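Local atomic coordinates of arginyl-tRNA synthetase, putative (Plasmodium falciparum, PDB entry 5JLD), a protein that probably attaches L-arginine to its cognate tRNA at the expense of ATP, as a class I aminoacyl-tRNA synthetase. Residues 449-452 and 453-457; 541-544 and 545-548. One frame throughout, in Å; residues are numbered along the deposited sequence.

Interaction 1 (449-452 and 453-457)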
loop_
_atom_site.group_PDB
_atom_site.type_symbol
_atom_site.label_atom_id
_atom_site.label_comp_id
_atom_site.label_asym_id
_atom_site.label_seq_id
_atom_site.Cartn_x
_atom_site.Cartn_y
_atom_site.Cartn_z
ATOM N N LYS A 449 6.228 6.510 9.353
ATOM C CA LYS A 449 5.664 5.769 8.218
ATOM C C LYS A 449 6.021 4.294 8.286
ATOM O O LYS A 449 5.136 3.441 8.125
ATOM C CB LYS A 449 6.118 6.362 6.877
ATOM C CG LYS A 449 5.531 7.752 6.587
ATOM C CD LYS A 449 5.809 8.179 5.163
ATOM C CE LYS A 449 5.355 9.617 4.876
ATOM N NZ LYS A 449 5.556 9.910 3.417
ATOM N N TYR A 450 7.304 3.992 8.518
ATOM C CA TYR A 450 7.738 2.591 8.606
ATOM C C TYR A 450 7.072 1.857 9.757
ATOM O O TYR A 450 6.586 0.739 9.581
ATOM C CB TYR A 450 9.261 2.455 8.774
ATOM C CG TYR A 450 9.678 0.998 8.826
ATOM C CD1 TYR A 450 9.776 0.247 7.656
ATOM C CD2 TYR A 450 9.954 0.368 10.040
ATOM C CE1 TYR A 450 10.140 -1.081 7.683
ATOM C CE2 TYR A 450 10.325 -0.970 10.083
ATOM C CZ TYR A 450 10.421 -1.688 8.899
ATOM O OH TYR A 450 10.780 -3.014 8.920
ATOM N N PHE A 451 7.044 2.490 10.928
ATOM C CA PHE A 451 6.527 1.822 12.111
ATOM C C PHE A 451 5.071 1.503 11.887
ATOM O O PHE A 451 4.594 0.463 12.332
ATOM C CB PHE A 451 6.694 2.663 13.373
ATOM C CG PHE A 451 6.621 1.858 14.649
ATOM C CD1 PHE A 451 7.692 1.062 15.052
ATOM C CD2 PHE A 451 5.483 1.894 15.448
ATOM C CE1 PHE A 451 7.633 0.320 16.240
ATOM C CE2 PHE A 451 5.414 1.160 16.632
ATOM C CZ PHE A 451 6.490 0.370 17.029
ATOM N N ASP A 452 4.356 2.375 11.183
ATOM C CA ASP A 452 2.974 2.014 10.895
ATOM C C ASP A 452 2.877 0.899 9.840
ATOM O O ASP A 452 2.188 -0.098 10.043
ATOM C CB ASP A 452 2.171 3.230 10.435
ATOM C CG ASP A 452 0.677 2.958 10.437
ATOM O OD1 ASP A 452 0.229 2.140 9.588
ATOM O OD2 ASP A 452 -0.037 3.555 11.297
ATOM N N LEU A 453 3.555 1.069 8.712
ATOM C CA LEU A 453 3.360 0.143 7.597
ATOM C C LEU A 453 3.916 -1.256 7.874
ATOM O O LEU A 453 3.498 -2.207 7.230
ATOM C CB LEU A 453 3.976 0.705 6.306
ATOM C CG LEU A 453 3.283 1.974 5.772
ATOM C CD1 LEU A 453 3.848 2.394 4.416
ATOM C CD2 LEU A 453 1.765 1.778 5.684
ATOM N N LYS A 454 4.826 -1.398 8.841
ATOM C CA LYS A 454 5.365 -2.725 9.149
ATOM C C LYS A 454 4.328 -3.583 9.886
ATOM O O LYS A 454 4.413 -4.804 9.876
ATOM C CB LYS A 454 6.652 -2.623 9.970
ATOM C CG LYS A 454 6.429 -2.291 11.443
ATOM C CD LYS A 454 7.689 -2.525 12.244
ATOM C CE LYS A 454 7.438 -2.371 13.736
ATOM N NZ LYS A 454 8.610 -2.830 14.522
ATOM N N GLN A 455 3.349 -2.942 10.518
ATOM C CA GLN A 455 2.261 -3.655 11.194
ATOM C C GLN A 455 1.290 -4.218 10.166
ATOM O O GLN A 455 1.033 -3.569 9.151
ATOM C CB GLN A 455 1.487 -2.725 12.142
ATOM C CG GLN A 455 2.301 -1.618 12.806
ATOM C CD GLN A 455 3.106 -2.112 13.998
ATOM O OE1 GLN A 455 2.837 -3.186 14.535
ATOM N NE2 GLN A 455 4.089 -1.321 14.425
ATOM N N HIS A 456 0.738 -5.400 10.423
ATOM C CA HIS A 456 -0.434 -5.833 9.670
ATOM C C HIS A 456 -1.474 -4.700 9.781
ATOM O O HIS A 456 -1.748 -4.216 10.884
ATOM C CB HIS A 456 -0.994 -7.152 10.213
ATOM C CG HIS A 456 -2.006 -7.810 9.319
ATOM N ND1 HIS A 456 -3.214 -7.219 8.992
ATOM C CD2 HIS A 456 -2.005 -9.022 8.716
ATOM C CE1 HIS A 456 -3.901 -8.034 8.212
ATOM N NE2 HIS A 456 -3.193 -9.138 8.032
ATOM N N ARG A 457 -2.018 -4.260 8.649
ATOM C CA ARG A 457 -2.880 -3.072 8.637
ATOM C C ARG A 457 -4.087 -3.297 9.544
ATOM O O ARG A 457 -4.527 -2.385 10.241
ATOM C CB ARG A 457 -3.324 -2.732 7.199
ATOM C CG ARG A 457 -3.931 -3.920 6.464
ATOM C CD ARG A 457 -4.550 -3.542 5.135
ATOM N NE ARG A 457 -5.788 -4.287 4.894
ATOM C CZ ARG A 457 -6.013 -5.042 3.824
ATOM N NH1 ARG A 457 -5.097 -5.133 2.877
ATOM N NH2 ARG A 457 -7.167 -5.684 3.692
#
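Lys-454 CB lies over one face of the Tyr-450 ring, 4.2 Å from its centroid, in a CH-pi contact. CB is offset toward the rim, and Lys-454 CD reaches Tyr-450 CE2 at 3.7 Å. Gln-455 presents NE2 to one face of the Phe-451 ring, toward the rim. This NE2 stands 3.5 Å above the plane of the Phe-451 ring, near CD2 and CE2, and the amide plane is turned 65° from the ring. Lys-454 CE meets the same ring obliquely at CD1 and CE1, so the lysine chain runs between the two aromatic side chains. Its CG sits between the backbone N and the carbonyl carbon (chi1 77°), and the extended chain carries NZ to the backbone O of Asn-474.

A bend at chi2 (-80°) folds Gln-455 back on the helix end. Gln-455 NE2 donates to Phe-451 O at 2.8 Å. The backbone closes with Lys-454 N to Tyr-450 O at 2.9 Å, then a shorter turn from Gln-455 N to Asp-452 O at 3.1 Å. A side-chain amide thus takes up a carbonyl at the C-terminal end of helix 436-453, in the catalytic domain.

Asp-452 forms a salt bridge with Arg-153 of helix 149-167 and a hydrogen bond with Tyr-461. Leu-453 packs on helix 149-167, Phe-451 touches helix 465-469, and Tyr-450 rests on helix 536-556.

Interaction 2 (541-544 and 545-548); sequences YMYD and LTTT
Thr-547 sets its methyl over one face of the Tyr-543 ring, one turn back along helix 536-556 of the DALR anticodon-binding domain. Thr-547 CG2 is 4.2 Å from the centroid of the Tyr-543 ring, a CH-pi contact, and lies nearest CE2, on the hydroxyl side of the ring. Two torsions make it. Tyr-543 turns CG away from its backbone N (chi1 -177°), and the threonine places CG2 anti to the carbonyl carbon.

The three threonines do not share one conformation. Thr-546 and Thr-547 hold OG1 between the backbone N and the carbonyl carbon, whereas Thr-548 has OG1 anti to the carbonyl carbon (chi1 -60°). Each hydroxyl still comes close to a carbonyl of the preceding turn. Thr-546 OG1 donates to Tyr-543 O at 2.7 Å, in the carbonyl plane and on a lone pair. Thr-548 OG1 reaches Asp-544 O at 3.0 Å from well above the carbonyl plane, 51° out of it. Thr-547 OG1 is also 3.0 Å from Asp-544 O, but whether it donates there or to another acceptor is not settled. A water links this hydroxyl to the carboxylate, donating to Asp-544 OD1 at 2.8 Å.

Both carbonyls also accept the regular helix bond: Tyr-543 O from Thr-547 N, and Asp-544 O from Thr-548 N at 2.8 Å. Tyr-543 O and Asp-544 O are therefore each gripped by two donors. Thr-546 OG1 also pairs with Tyr-478 OH of helix 476-492. The hydroxyls of Thr-546 and Thr-548 thus bond back to their own helix, while the Thr-546 side chain touches Ile-479 and that of Thr-548 touches Leu-515.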
loop_
_atom_site.group_PDB
_atom_site.type_symbol
_atom_site.label_atom_id
_atom_site.label_comp_id
_atom_site.label_asym_id
_atom_site.label_seq_id
_atom_site.Cartn_x
_atom_site.Cartn_y
_atom_site.Cartn_z
ATOM N N TYR A 541 9.827 -7.340 3.538
ATOM C CA TYR A 541 10.745 -7.685 2.467
ATOM C C TYR A 541 11.969 -6.820 2.627
ATOM O O TYR A 541 13.125 -7.296 2.562
ATOM C CB TYR A 541 10.097 -7.461 1.099
ATOM C CG TYR A 541 11.064 -7.601 -0.051
ATOM C CD1 TYR A 541 11.333 -8.851 -0.600
ATOM C CD2 TYR A 541 11.720 -6.492 -0.577
ATOM C CE1 TYR A 541 12.216 -8.990 -1.652
ATOM C CE2 TYR A 541 12.615 -6.627 -1.629
ATOM C CZ TYR A 541 12.858 -7.886 -2.160
ATOM O OH TYR A 541 13.738 -8.049 -3.208
ATOM N N MET A 542 11.693 -5.555 2.931
ATOM C CA MET A 542 12.737 -4.562 2.927
ATOM C C MET A 542 13.647 -4.869 4.079
ATOM O O MET A 542 14.871 -4.871 3.932
ATOM C CB MET A 542 12.164 -3.142 3.035
ATOM C CG MET A 542 13.241 -2.086 2.903
ATOM S SD MET A 542 12.604 -0.403 3.026
ATOM C CE MET A 542 11.859 -0.463 4.656
ATOM N N TYR A 543 13.030 -5.162 5.219
ATOM C CA TYR A 543 13.781 -5.504 6.412
ATOM C C TYR A 543 14.651 -6.709 6.075
ATOM O O TYR A 543 15.859 -6.728 6.370
ATOM C CB TYR A 543 12.845 -5.805 7.593
ATOM C CG TYR A 543 13.573 -6.100 8.891
ATOM C CD1 TYR A 543 14.096 -5.068 9.663
ATOM C CD2 TYR A 543 13.736 -7.405 9.343
ATOM C CE1 TYR A 543 14.763 -5.319 10.842
ATOM C CE2 TYR A 543 14.415 -7.677 10.534
ATOM C CZ TYR A 543 14.925 -6.627 11.276
ATOM O OH TYR A 543 15.587 -6.868 12.455
ATOM N N ASP A 544 14.062 -7.691 5.396
ATOM C CA ASP A 544 14.824 -8.915 5.201
ATOM C C ASP A 544 15.976 -8.564 4.288
ATOM O O ASP A 544 17.099 -9.033 4.511
ATOM C CB ASP A 544 13.954 -10.047 4.659
ATOM C CG ASP A 544 12.889 -10.483 5.669
ATOM O OD1 ASP A 544 13.004 -10.107 6.868
ATOM O OD2 ASP A 544 11.939 -11.193 5.283
ATOM N N LEU A 545 15.733 -7.636 3.351
ATOM C CA LEU A 545 16.787 -7.275 2.420
ATOM C C LEU A 545 17.992 -6.792 3.220
ATOM O O LEU A 545 19.135 -7.225 2.989
ATOM C CB LEU A 545 16.325 -6.216 1.439
ATOM C CG LEU A 545 17.410 -5.678 0.508
ATOM C CD1 LEU A 545 18.027 -6.805 -0.307
ATOM C CD2 LEU A 545 16.816 -4.599 -0.408
ATOM N N THR A 546 17.724 -5.971 4.226
ATOM C CA THR A 546 18.821 -5.391 4.969
ATOM C C THR A 546 19.553 -6.508 5.705
ATOM O O THR A 546 20.781 -6.594 5.619
ATOM C CB THR A 546 18.341 -4.261 5.938
ATOM O OG1 THR A 546 17.698 -4.823 7.086
ATOM C CG2 THR A 546 17.375 -3.313 5.213
ATOM N N THR A 547 18.831 -7.427 6.343
ATOM C CA THR A 547 19.551 -8.389 7.194
ATOM C C THR A 547 20.328 -9.361 6.324
ATOM O O THR A 547 21.505 -9.666 6.591
ATOM C CB THR A 547 18.619 -9.166 8.122
ATOM O OG1 THR A 547 17.673 -9.893 7.336
ATOM C CG2 THR A 547 17.882 -8.213 9.089
ATOM N N THR A 548 19.672 -9.832 5.269
ATOM C CA THR A 548 20.343 -10.684 4.310
ATOM C C THR A 548 21.620 -9.980 3.880
ATOM O O THR A 548 22.704 -10.595 3.895
ATOM C CB THR A 548 19.457 -10.992 3.106
ATOM O OG1 THR A 548 18.272 -11.646 3.565
ATOM C CG2 THR A 548 20.186 -11.904 2.118
HETATM O O HOH W 1 15.185 -10.876 8.419
#

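Overall arrangement
Interactions 1 and 2 are both local to a helix, and each combines buried with partly exposed residues. Interaction 1 lies nearer the centre of the molecule, at the end of a helix in the catalytic domain. Interaction 2 lies within helix 536-556, in the DALR anticodon-binding domain. Their centres are about 15 Å apart, and they touch: Tyr-450 CE1 is 3.5 Å from Met-542 CE. Tyr-450 OH, bonded to Asn-474, packs on Tyr-543 CB. The side chains thus join the two domains. At the helix end, an amide nitrogen and a lysine CB rest on aromatic faces; within the helix, threonine hydroxyls double the bonding of main-chain carbonyls.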